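PDB 5Y7Q: fanconi-associated nuclease 1 homolog from Pseudomonas aeruginosa, which is a bacterial FAN1-family protein combining helix-turn-helix, SAP and VRR-NUC regions, and is seen here bound to nucleic acid. Local coordinates for residues N272-L275 / E276-V280; A440-S444 / A445-Q449; C193-L196 / R197-F201; R234-A237 / D238-Y242; E517-P520 / G521-G525. All blocks are in the same frame, centred on the assembly; numbering follows the deposited sequence.

Interaction 1: residues N272-L275 / E276-V280; sequences NPWL and EGRRV
The N-terminal cap of helix 273-292 is a compact example of how a helix start is closed, with N272 supplying both a side-chain and a main-chain acceptor to the first turn. Its backbone O takes the N-H of E276 at 3.1 Å. Its side chain, swung anti to the backbone N (chi1 180°), turns OD1 back to accept from L275 N at 2.9 Å, a bond that lies in the plane of the amide carbonyl. This is the classical N-cap arrangement, with P273 in the first helical position, where no N-H is needed for the helix pattern. The next bonds run from G277 N to P273 O (2.9 Å) and from R279 N to L275 O (3.0 Å).

One turn further, E276 and R279 form a side-on salt bridge along the helix. R279 NE reaches E276 OE1 at 3.0 Å almost in a straight line (175°), while R279 NH1 meets E276 OE2 at 2.9 Å on its syn lone pair. The two bonds together restrict rotation of the guanidinium, and E276 OE1 has a further partner in the N-H of Y270. On another side of the helix R278 CG rests 3.4 Å from W274 O, and the arginine CD approaches the indole obliquely. L275 leads away from this turn to pack on D238 and A241 of helix 236-253.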
# COMPACT_ATOMS: atom_id res chain seq x y z
N ASN A 272 1.51 -3.14 -21.47
CA ASN A 272 2.31 -3.46 -20.30
C ASN A 272 1.43 -4.01 -19.19
O ASN A 272 0.49 -3.33 -18.76
CB ASN A 272 3.08 -2.24 -19.80
CG ASN A 272 3.92 -2.54 -18.58
OD1 ASN A 272 3.42 -2.50 -17.45
ND2 ASN A 272 5.20 -2.84 -18.79
N PRO A 273 1.68 -5.23 -18.70
CA PRO A 273 0.75 -5.83 -17.73
C PRO A 273 0.75 -5.15 -16.38
O PRO A 273 -0.33 -4.95 -15.79
CB PRO A 273 1.24 -7.28 -17.64
CG PRO A 273 2.70 -7.18 -17.90
CD PRO A 273 2.89 -6.05 -18.89
N TRP A 274 1.92 -4.78 -15.85
CA TRP A 274 1.96 -4.17 -14.53
C TRP A 274 1.23 -2.83 -14.51
O TRP A 274 0.70 -2.42 -13.47
CB TRP A 274 3.41 -4.06 -14.06
CG TRP A 274 3.76 -2.83 -13.29
CD1 TRP A 274 3.32 -2.47 -12.04
CD2 TRP A 274 4.65 -1.79 -13.71
NE1 TRP A 274 3.87 -1.26 -11.67
CE2 TRP A 274 4.70 -0.83 -12.68
CE3 TRP A 274 5.42 -1.58 -14.87
CZ2 TRP A 274 5.48 0.32 -12.77
CZ3 TRP A 274 6.19 -0.45 -14.96
CH2 TRP A 274 6.22 0.49 -13.91
N LEU A 275 1.16 -2.16 -15.68
CA LEU A 275 0.37 -0.94 -15.84
C LEU A 275 -1.13 -1.24 -15.92
O LEU A 275 -1.95 -0.52 -15.34
CB LEU A 275 0.84 -0.23 -17.11
CG LEU A 275 0.80 1.28 -17.26
CD1 LEU A 275 1.35 1.97 -16.03
CD2 LEU A 275 1.63 1.65 -18.48
N GLU A 276 -1.49 -2.32 -16.65
CA GLU A 276 -2.88 -2.77 -16.73
C GLU A 276 -3.41 -3.16 -15.35
O GLU A 276 -4.63 -3.08 -15.11
CB GLU A 276 -2.97 -3.94 -17.71
CG GLU A 276 -4.36 -4.56 -17.90
CD GLU A 276 -5.35 -3.65 -18.62
OE1 GLU A 276 -4.94 -2.56 -19.08
OE2 GLU A 276 -6.54 -4.02 -18.74
N GLY A 277 -2.53 -3.56 -14.43
CA GLY A 277 -2.95 -3.73 -13.05
C GLY A 277 -3.45 -2.44 -12.43
O GLY A 277 -4.53 -2.40 -11.83
N ARG A 278 -2.68 -1.36 -12.57
CA ARG A 278 -3.11 -0.06 -12.06
C ARG A 278 -4.44 0.36 -12.66
O ARG A 278 -5.36 0.79 -11.94
CB ARG A 278 -2.05 0.99 -12.37
CG ARG A 278 -0.61 0.50 -12.27
CD ARG A 278 0.00 0.90 -10.94
NE ARG A 278 -0.41 2.24 -10.58
CZ ARG A 278 -0.36 2.72 -9.35
NH1 ARG A 278 0.11 1.95 -8.38
NH2 ARG A 278 -0.77 3.97 -9.10
N ARG A 279 -4.57 0.26 -13.99
CA ARG A 279 -5.82 0.65 -14.62
C ARG A 279 -6.98 -0.14 -14.05
O ARG A 279 -8.03 0.41 -13.70
CB ARG A 279 -5.77 0.42 -16.12
CG ARG A 279 -7.13 0.56 -16.74
CD ARG A 279 -7.06 0.61 -18.24
NE ARG A 279 -7.34 -0.71 -18.78
CZ ARG A 279 -8.55 -1.09 -19.18
NH1 ARG A 279 -8.73 -2.32 -19.66
NH2 ARG A 279 -9.57 -0.24 -19.09
N VAL A 280 -6.79 -1.45 -13.98
CA VAL A 280 -7.85 -2.38 -13.62
C VAL A 280 -8.28 -2.16 -12.16
O VAL A 280 -9.48 -2.20 -11.83
CB VAL A 280 -7.35 -3.81 -13.92
CG1 VAL A 280 -7.06 -4.61 -12.65
CG2 VAL A 280 -8.27 -4.51 -14.93

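Interaction 2: residues A440-S444 / A445-Q449; sequences ADLHS and ADFRQ
F447 and L442 both place CG anti to the backbone N (chi1 166° and 176°), and on this backbone path the two side chains run next to each other in the same direction. The type I beta turn from S444 to F447 leads into the short helix 447-450 and brings F447 back over L442, which lies just before the turn. L442 CD1 lies over one face of the F447 ring in a CH-pi contact, 4.1 Å from the centroid and displaced toward the rim. Its closest ring atom is F447 CZ, at 3.8 Å. The backbone of the leucine joins in, with L442 CA 3.6 Å from F447 CD1.

D441 approaches the same ring from another direction, crossing the phenylalanine at about a right angle. Its OD2 stands 3.7 Å from F447 CD1, with carboxylate and ring planes 53° apart. The polar end of this aspartate is engaged chiefly by R451, through a salt bridge from OD2, so the ring meets a carboxylate whose charge already has a partner. The main-chain O of D441 accepts from S444 N at 2.7 Å, closing the loop just ahead of the turn, and F447 CB packs against that same oxygen. D446 occupies the N-cap position of the helix, yet its carboxylate makes no capping bond. Beyond the ring, L442 continues onto P484, F485 and I519. Within the turn, S444 OG and D446 OD1 are 3.5 Å apart.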
# COMPACT_ATOMS: atom_id res chain seq x y z
N ALA A 440 9.73 -6.26 -7.71
CA ALA A 440 8.61 -5.63 -8.40
C ALA A 440 7.60 -6.66 -8.90
O ALA A 440 6.39 -6.39 -8.89
CB ALA A 440 9.14 -4.79 -9.56
N ASP A 441 8.06 -7.85 -9.28
CA ASP A 441 7.20 -8.88 -9.84
C ASP A 441 6.51 -9.74 -8.78
O ASP A 441 5.82 -10.70 -9.14
CB ASP A 441 7.97 -9.77 -10.83
CG ASP A 441 9.17 -10.46 -10.21
OD1 ASP A 441 9.94 -9.79 -9.48
OD2 ASP A 441 9.37 -11.67 -10.45
N LEU A 442 6.66 -9.40 -7.49
CA LEU A 442 6.17 -10.26 -6.41
C LEU A 442 4.73 -10.71 -6.62
O LEU A 442 4.37 -11.84 -6.24
CB LEU A 442 6.27 -9.54 -5.06
CG LEU A 442 5.70 -10.26 -3.84
CD1 LEU A 442 6.44 -11.57 -3.59
CD2 LEU A 442 5.75 -9.38 -2.61
N HIS A 443 3.88 -9.86 -7.20
CA HIS A 443 2.48 -10.21 -7.44
C HIS A 443 2.21 -10.67 -8.87
O HIS A 443 1.05 -10.97 -9.19
CB HIS A 443 1.57 -9.06 -7.03
CG HIS A 443 1.50 -8.87 -5.55
ND1 HIS A 443 0.94 -9.83 -4.71
CD2 HIS A 443 1.95 -7.88 -4.74
CE1 HIS A 443 1.04 -9.41 -3.46
NE2 HIS A 443 1.64 -8.24 -3.45
N SER A 444 3.23 -10.76 -9.72
CA SER A 444 3.07 -11.29 -11.07
C SER A 444 2.73 -12.79 -11.03
O SER A 444 2.95 -13.49 -10.04
CB SER A 444 4.34 -11.05 -11.89
OG SER A 444 4.07 -11.10 -13.29
N ALA A 445 2.17 -13.27 -12.14
CA ALA A 445 1.69 -14.65 -12.19
C ALA A 445 2.83 -15.66 -12.22
O ALA A 445 2.76 -16.71 -11.58
CB ALA A 445 0.78 -14.82 -13.40
N ASP A 446 3.89 -15.37 -12.97
CA ASP A 446 5.04 -16.26 -13.10
C ASP A 446 6.18 -15.90 -12.14
O ASP A 446 7.32 -16.29 -12.37
CB ASP A 446 5.52 -16.34 -14.55
CG ASP A 446 5.97 -15.02 -15.10
OD1 ASP A 446 5.75 -13.99 -14.42
OD2 ASP A 446 6.53 -15.02 -16.21
N PHE A 447 5.90 -15.08 -11.12
CA PHE A 447 6.90 -14.82 -10.07
C PHE A 447 7.60 -16.09 -9.60
O PHE A 447 8.83 -16.13 -9.51
CB PHE A 447 6.22 -14.17 -8.88
CG PHE A 447 7.07 -14.17 -7.63
CD1 PHE A 447 8.00 -13.19 -7.40
CD2 PHE A 447 6.89 -15.14 -6.65
CE1 PHE A 447 8.76 -13.18 -6.24
CE2 PHE A 447 7.66 -15.14 -5.50
CZ PHE A 447 8.58 -14.16 -5.30
N ARG A 448 6.83 -17.14 -9.28
CA ARG A 448 7.45 -18.40 -8.87
C ARG A 448 8.19 -19.05 -10.03
O ARG A 448 9.31 -19.54 -9.84
CB ARG A 448 6.40 -19.36 -8.32
CG ARG A 448 6.98 -20.40 -7.37
CD ARG A 448 6.79 -21.83 -7.85
NE ARG A 448 6.58 -22.74 -6.73
CZ ARG A 448 7.48 -23.60 -6.27
NH1 ARG A 448 8.68 -23.70 -6.84
NH2 ARG A 448 7.18 -24.37 -5.24
N GLN A 449 7.59 -19.07 -11.22
CA GLN A 449 8.26 -19.70 -12.37
C GLN A 449 9.60 -19.03 -12.65
O GLN A 449 10.62 -19.72 -12.80
CB GLN A 449 7.37 -19.66 -13.61
CG GLN A 449 7.78 -20.68 -14.69
CD GLN A 449 7.47 -20.21 -16.11
OE1 GLN A 449 6.97 -19.10 -16.31
NE2 GLN A 449 7.79 -21.05 -17.09

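Interaction 3: residues C193-L196 / R197-F201; sequences CDRL and RLMYF
Four successive i to i+4 backbone bonds define this part of helix 190-201, beginning with R197 N to C193 O at 2.9 Å and a nearly straight 174° and ending with Y200 N to L196 O at 2.9 Å. The turns belong to a helix packed between helices 42-57 and 236-253; L196 faces the former, while R195 and L198 face the latter.

D194 and R197, three residues apart, lie alongside each other and point the same way. R197 NH2 reaches D194 OD1 at 3.4 Å, a weak hydrogen bond within a salt bridge. The oxygen sits at the guanidinium edge, near its plane, whereas the carboxylate itself is turned 89° against that plane. The stronger partners of the arginine are elsewhere: NH1 donates to the backbone O atoms of L204 and Q206, which probably fix the orientation of the group more firmly than the aspartate does.

M199 works differently, as an apolar bridge. Its chain is extended through chi2 and bent at the last torsion (chi3 -64°), which carries CE back along the helix to two residues of the preceding turn. The aliphatic part of R195 is one of them, its polar end lying toward D240 at a modelled distance too short to rely on. L196, which also packs on L51 and I54, is the other. M199 CE thus lies 3.5 Å from R195 CG and 4.0 Å from L196 CD2.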
# COMPACT_ATOMS: atom_id res chain seq x y z
N CYS A 193 9.63 17.30 -11.70
CA CYS A 193 10.25 16.61 -10.56
C CYS A 193 9.51 15.32 -10.22
O CYS A 193 10.13 14.28 -9.99
CB CYS A 193 10.28 17.54 -9.36
SG CYS A 193 11.47 18.85 -9.60
N ASP A 194 8.18 15.37 -10.15
CA ASP A 194 7.45 14.15 -9.85
C ASP A 194 7.68 13.11 -10.94
O ASP A 194 7.81 11.91 -10.64
CB ASP A 194 5.96 14.45 -9.63
CG ASP A 194 5.70 15.21 -8.30
OD1 ASP A 194 6.60 15.24 -7.41
OD2 ASP A 194 4.60 15.78 -8.15
N ARG A 195 7.82 13.54 -12.19
CA ARG A 195 8.14 12.59 -13.24
C ARG A 195 9.51 11.98 -13.01
O ARG A 195 9.71 10.78 -13.28
CB ARG A 195 8.05 13.26 -14.62
CG ARG A 195 8.44 12.33 -15.74
CD ARG A 195 8.31 12.97 -17.10
NE ARG A 195 6.97 12.79 -17.65
CZ ARG A 195 6.67 11.97 -18.66
NH1 ARG A 195 7.61 11.22 -19.24
NH2 ARG A 195 5.41 11.89 -19.07
N LEU A 196 10.47 12.76 -12.49
CA LEU A 196 11.79 12.18 -12.21
C LEU A 196 11.73 11.20 -11.04
O LEU A 196 12.28 10.10 -11.13
CB LEU A 196 12.81 13.28 -11.93
CG LEU A 196 13.18 14.32 -13.00
CD1 LEU A 196 14.05 15.38 -12.34
CD2 LEU A 196 13.90 13.73 -14.23
N ARG A 197 11.05 11.58 -9.96
CA ARG A 197 10.82 10.70 -8.82
C ARG A 197 10.22 9.36 -9.25
O ARG A 197 10.71 8.29 -8.86
CB ARG A 197 9.89 11.40 -7.83
CG ARG A 197 9.96 10.86 -6.43
CD ARG A 197 9.46 11.90 -5.45
NE ARG A 197 8.14 12.40 -5.83
CZ ARG A 197 7.01 11.76 -5.62
NH1 ARG A 197 7.03 10.58 -5.02
NH2 ARG A 197 5.86 12.28 -6.01
N LEU A 198 9.16 9.41 -10.05
CA LEU A 198 8.51 8.18 -10.45
C LEU A 198 9.41 7.38 -11.39
O LEU A 198 9.43 6.15 -11.33
CB LEU A 198 7.15 8.49 -11.08
CG LEU A 198 6.72 7.50 -12.15
CD1 LEU A 198 6.03 6.29 -11.53
CD2 LEU A 198 5.86 8.12 -13.25
N MET A 199 10.21 8.05 -12.22
CA MET A 199 11.15 7.28 -13.03
C MET A 199 12.18 6.54 -12.16
O MET A 199 12.53 5.39 -12.44
CB MET A 199 11.84 8.17 -14.06
CG MET A 199 11.22 8.10 -15.43
SD MET A 199 12.03 9.25 -16.55
CE MET A 199 11.59 10.76 -15.72
N TYR A 200 12.69 7.19 -11.12
CA TYR A 200 13.70 6.53 -10.29
C TYR A 200 13.08 5.41 -9.45
O TYR A 200 13.67 4.33 -9.35
CB TYR A 200 14.40 7.55 -9.41
CG TYR A 200 15.44 6.98 -8.44
CD1 TYR A 200 16.74 6.77 -8.84
CD2 TYR A 200 15.11 6.69 -7.10
CE1 TYR A 200 17.70 6.28 -7.97
CE2 TYR A 200 16.08 6.20 -6.23
CZ TYR A 200 17.37 5.99 -6.68
OH TYR A 200 18.35 5.50 -5.84
N PHE A 201 11.92 5.65 -8.83
CA PHE A 201 11.37 4.70 -7.87
C PHE A 201 10.47 3.64 -8.47
O PHE A 201 10.22 2.63 -7.81
CB PHE A 201 10.56 5.43 -6.80
CG PHE A 201 11.40 6.06 -5.73
CD1 PHE A 201 12.25 5.30 -4.96
CD2 PHE A 201 11.33 7.42 -5.49
CE1 PHE A 201 13.04 5.90 -3.96
CE2 PHE A 201 12.10 8.02 -4.49
CZ PHE A 201 12.96 7.27 -3.74

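Interaction 4: residues R234-A237 / D238-Y242; sequences RLRA and DVDAY
The guanidinium of R236 and the carboxylate of D240, one helical turn apart, have planes inclined by 75°. D240 OD2 meets the arginine group obliquely, well out of its plane, with no N-H directed at it. The separation of R236 NE and D240 OD2, 4.2 Å, is therefore that of neighbouring opposite charges and not of a salt bridge. What touches is the aliphatic stem, for R236 CG lies 3.7 Å from D240 OD2. A second carboxylate, that of D238, is flanked by L235, whose CB stands 3.7 Å from D238 OD1.

L235 leads into helix 236-253, and R236, D238 and D240 belong to its opening. The backbone bond from D240 N to R236 O is short and straight (2.9 Å, 169°). That from A241 N to A237 O has the same length, but the donor stands above the carbonyl plane. At the entrance, D238 N reaches L235 O only weakly, at 3.4 Å. D240 keeps its CG next to its own backbone N (chi1 -66°), which sets the carboxylate beside the preceding turn, with OD2 3.7 Å from A237 CA.

V239 and D238 face different neighbours: V239 packs on L198 and M199 of helix 190-201, D238 on L275 of helix 273-292. R236 forms a salt bridge with E66, and D240 pairs with R195, although that pair is modelled too close for its length to be trusted. The two opposite charges within the turn thus probably influence each other through their fields, while their direct ionic partners come from other helices.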
# COMPACT_ATOMS: atom_id res chain seq x y z
N ARG A 234 10.27 0.94 -19.32
CA ARG A 234 10.93 0.70 -20.60
C ARG A 234 10.57 1.81 -21.59
O ARG A 234 11.44 2.57 -22.00
CB ARG A 234 10.57 -0.69 -21.14
CG ARG A 234 11.24 -1.84 -20.38
CD ARG A 234 11.06 -3.16 -21.12
NE ARG A 234 9.86 -3.15 -21.96
CZ ARG A 234 9.87 -3.16 -23.30
NH1 ARG A 234 11.03 -3.19 -23.96
NH2 ARG A 234 8.72 -3.14 -23.97
N LEU A 235 9.30 1.90 -21.97
CA LEU A 235 8.86 2.97 -22.88
C LEU A 235 8.60 4.27 -22.12
O LEU A 235 8.26 4.27 -20.94
CB LEU A 235 7.59 2.57 -23.62
CG LEU A 235 7.60 1.37 -24.56
CD1 LEU A 235 7.04 0.14 -23.85
CD2 LEU A 235 6.78 1.68 -25.81
N ARG A 236 8.74 5.38 -22.83
CA ARG A 236 8.27 6.65 -22.27
C ARG A 236 6.77 6.62 -22.04
O ARG A 236 6.29 7.07 -20.99
CB ARG A 236 8.65 7.80 -23.19
CG ARG A 236 8.03 9.10 -22.74
CD ARG A 236 8.39 10.24 -23.64
NE ARG A 236 8.13 11.51 -22.97
CZ ARG A 236 8.97 12.09 -22.13
NH1 ARG A 236 8.64 13.24 -21.55
NH2 ARG A 236 10.15 11.54 -21.86
N ALA A 237 6.01 6.08 -23.00
CA ALA A 237 4.56 6.06 -22.89
C ALA A 237 4.07 5.32 -21.65
O ALA A 237 2.93 5.55 -21.23
CB ALA A 237 3.92 5.44 -24.12
N ASP A 238 4.88 4.43 -21.07
CA ASP A 238 4.47 3.75 -19.85
C ASP A 238 4.58 4.67 -18.64
O ASP A 238 3.69 4.66 -17.77
CB ASP A 238 5.30 2.47 -19.63
CG ASP A 238 5.05 1.43 -20.72
OD1 ASP A 238 5.95 0.57 -20.94
OD2 ASP A 238 3.98 1.48 -21.36
N VAL A 239 5.63 5.49 -18.57
CA VAL A 239 5.65 6.61 -17.62
C VAL A 239 4.44 7.51 -17.84
O VAL A 239 3.66 7.77 -16.90
CB VAL A 239 6.96 7.41 -17.76
CG1 VAL A 239 7.01 8.54 -16.72
CG2 VAL A 239 8.17 6.49 -17.66
N ASP A 240 4.24 7.98 -19.08
CA ASP A 240 3.07 8.80 -19.39
C ASP A 240 1.78 8.17 -18.85
O ASP A 240 0.93 8.85 -18.27
CB ASP A 240 2.94 9.01 -20.90
CG ASP A 240 4.06 9.86 -21.48
OD1 ASP A 240 4.67 10.63 -20.73
OD2 ASP A 240 4.34 9.75 -22.70
N ALA A 241 1.63 6.85 -19.02
CA ALA A 241 0.38 6.21 -18.64
C ALA A 241 0.23 6.16 -17.13
O ALA A 241 -0.85 6.45 -16.61
CB ALA A 241 0.28 4.81 -19.24
N TYR A 242 1.28 5.76 -16.41
CA TYR A 242 1.23 5.76 -14.95
C TYR A 242 0.81 7.12 -14.44
O TYR A 242 -0.05 7.23 -13.54
CB TYR A 242 2.60 5.37 -14.37
CG TYR A 242 2.63 4.89 -12.93
CD1 TYR A 242 2.37 5.75 -11.88
CD2 TYR A 242 2.95 3.57 -12.62
CE1 TYR A 242 2.40 5.32 -10.56
CE2 TYR A 242 2.98 3.12 -11.30
CZ TYR A 242 2.71 4.00 -10.27
OH TYR A 242 2.74 3.58 -8.94

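Interaction 5: residues E517-P520 / G521-G525; sequences EDIP and GNRAG
D518 and G521 make the first shell: the aspartate OD1 accepts from G521 N at 3.2 Å with a fairly straight N-H (154°), the N-cap bond of the short helix that starts at I519. The donor meets the oxygen from above the carboxylate plane. Because CG of D518 is anti to its own backbone N (chi1 -180°), the carboxylate folds over the start of the turn. The main chain of the same residue is used as well, with N522 N donating to D518 O at 3.2 Å. D518 is also the first residue to leave helical angles after helix 505-517, so it serves as the junction of the two helices.

A further acceptor is I519 O, which receives weak bonds from R523 N at 3.1 Å and, as the second arm of a shared donor, from N522 N at 3.4 Å. R523 drapes its stem across this carbonyl, with CG 3.4 Å from I519 O, and its guanidinium comes obliquely past I519 CG2. The amide of N522 bends back toward the cap residue, ND2 lying 3.4 Å from D518 CB, and ND2 also gives a weak hydrogen bond to R514 O in the preceding helix.

Farther out, I519 is packed among L442, H443 and F485, while N522 rests on R557 and W558 of helix 553-564. The O of R523 is bound by N412 ND2. Both segments, 517-520 and 521-525, lie within the VRR-NUC range. With one moderate capping bond and several long or bent backbone bonds, the turn probably owes much of its order to its neighbours as well as to its own hydrogen bonding.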
# COMPACT_ATOMS: atom_id res chain seq x y z
N GLU A 517 1.18 -20.23 -4.05
CA GLU A 517 0.20 -20.43 -5.11
C GLU A 517 -0.53 -19.13 -5.44
O GLU A 517 -0.58 -18.71 -6.60
CB GLU A 517 -0.78 -21.55 -4.72
CG GLU A 517 -0.28 -22.97 -5.00
CD GLU A 517 -0.50 -23.42 -6.45
OE1 GLU A 517 -1.52 -24.10 -6.72
OE2 GLU A 517 0.34 -23.10 -7.33
N ASP A 518 -1.12 -18.49 -4.43
CA ASP A 518 -1.65 -17.14 -4.57
C ASP A 518 -1.14 -16.34 -3.38
O ASP A 518 -1.73 -16.37 -2.31
CB ASP A 518 -3.19 -17.16 -4.60
CG ASP A 518 -3.82 -15.77 -4.75
OD1 ASP A 518 -3.09 -14.76 -4.70
OD2 ASP A 518 -5.06 -15.70 -4.91
N ILE A 519 -0.12 -15.51 -3.60
CA ILE A 519 0.45 -14.72 -2.50
C ILE A 519 -0.57 -13.72 -1.96
O ILE A 519 -0.83 -13.73 -0.75
CB ILE A 519 1.75 -14.04 -2.94
CG1 ILE A 519 2.89 -15.06 -2.93
CG2 ILE A 519 2.06 -12.85 -2.06
CD1 ILE A 519 4.24 -14.48 -3.21
N PRO A 520 -1.16 -12.83 -2.76
CA PRO A 520 -1.95 -11.74 -2.16
C PRO A 520 -3.24 -12.19 -1.52
O PRO A 520 -3.75 -11.47 -0.65
CB PRO A 520 -2.21 -10.80 -3.34
CG PRO A 520 -2.02 -11.61 -4.54
CD PRO A 520 -0.97 -12.61 -4.21
N GLY A 521 -3.81 -13.33 -1.91
CA GLY A 521 -5.08 -13.76 -1.34
C GLY A 521 -4.90 -14.65 -0.14
O GLY A 521 -5.83 -14.83 0.67
N ASN A 522 -3.74 -15.28 -0.04
CA ASN A 522 -3.44 -16.23 1.02
C ASN A 522 -2.49 -15.73 2.10
O ASN A 522 -2.19 -16.48 3.03
CB ASN A 522 -2.90 -17.51 0.40
CG ASN A 522 -3.95 -18.18 -0.46
OD1 ASN A 522 -5.13 -18.13 -0.13
ND2 ASN A 522 -3.53 -18.78 -1.58
N ARG A 523 -1.97 -14.51 2.03
CA ARG A 523 -1.05 -14.14 3.09
C ARG A 523 -1.76 -13.77 4.37
O ARG A 523 -1.10 -13.68 5.41
CB ARG A 523 -0.15 -13.00 2.65
CG ARG A 523 -0.88 -11.81 2.10
CD ARG A 523 0.05 -10.98 1.29
NE ARG A 523 1.23 -10.57 2.05
CZ ARG A 523 2.17 -9.76 1.58
NH1 ARG A 523 2.07 -9.25 0.34
NH2 ARG A 523 3.21 -9.45 2.35
N ALA A 524 -3.08 -13.58 4.35
CA ALA A 524 -3.87 -13.23 5.52
C ALA A 524 -4.92 -14.30 5.83
O ALA A 524 -5.27 -15.12 4.97
CB ALA A 524 -4.57 -11.89 5.33
N GLY A 525 -5.41 -14.28 7.06
CA GLY A 525 -6.48 -15.17 7.48
C GLY A 525 -6.09 -16.30 8.41
O GLY A 525 -6.96 -17.08 8.82

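In the fold
Three of the contacts form a chain of touching helices. Interaction 4 is the middle member, its centre 12 Å from those of interactions 1 and 3. L275 CD2 meets A241 CB at 3.5 Å on one flank, and L198 CD2 meets V239 CG1 at 3.7 Å on the other. Interactions 2 and 5 make a second cluster, centres 13 Å apart, where L442 CD1 and I519 CD1 are 3.7 Å from each other. Interactions 1 and 2 come within about 6 Å at their nearest atoms without touching. The bound nucleic acid approaches interaction 5 most closely, about 5 Å between nearest atoms, against about 7 to 10 Å for the others.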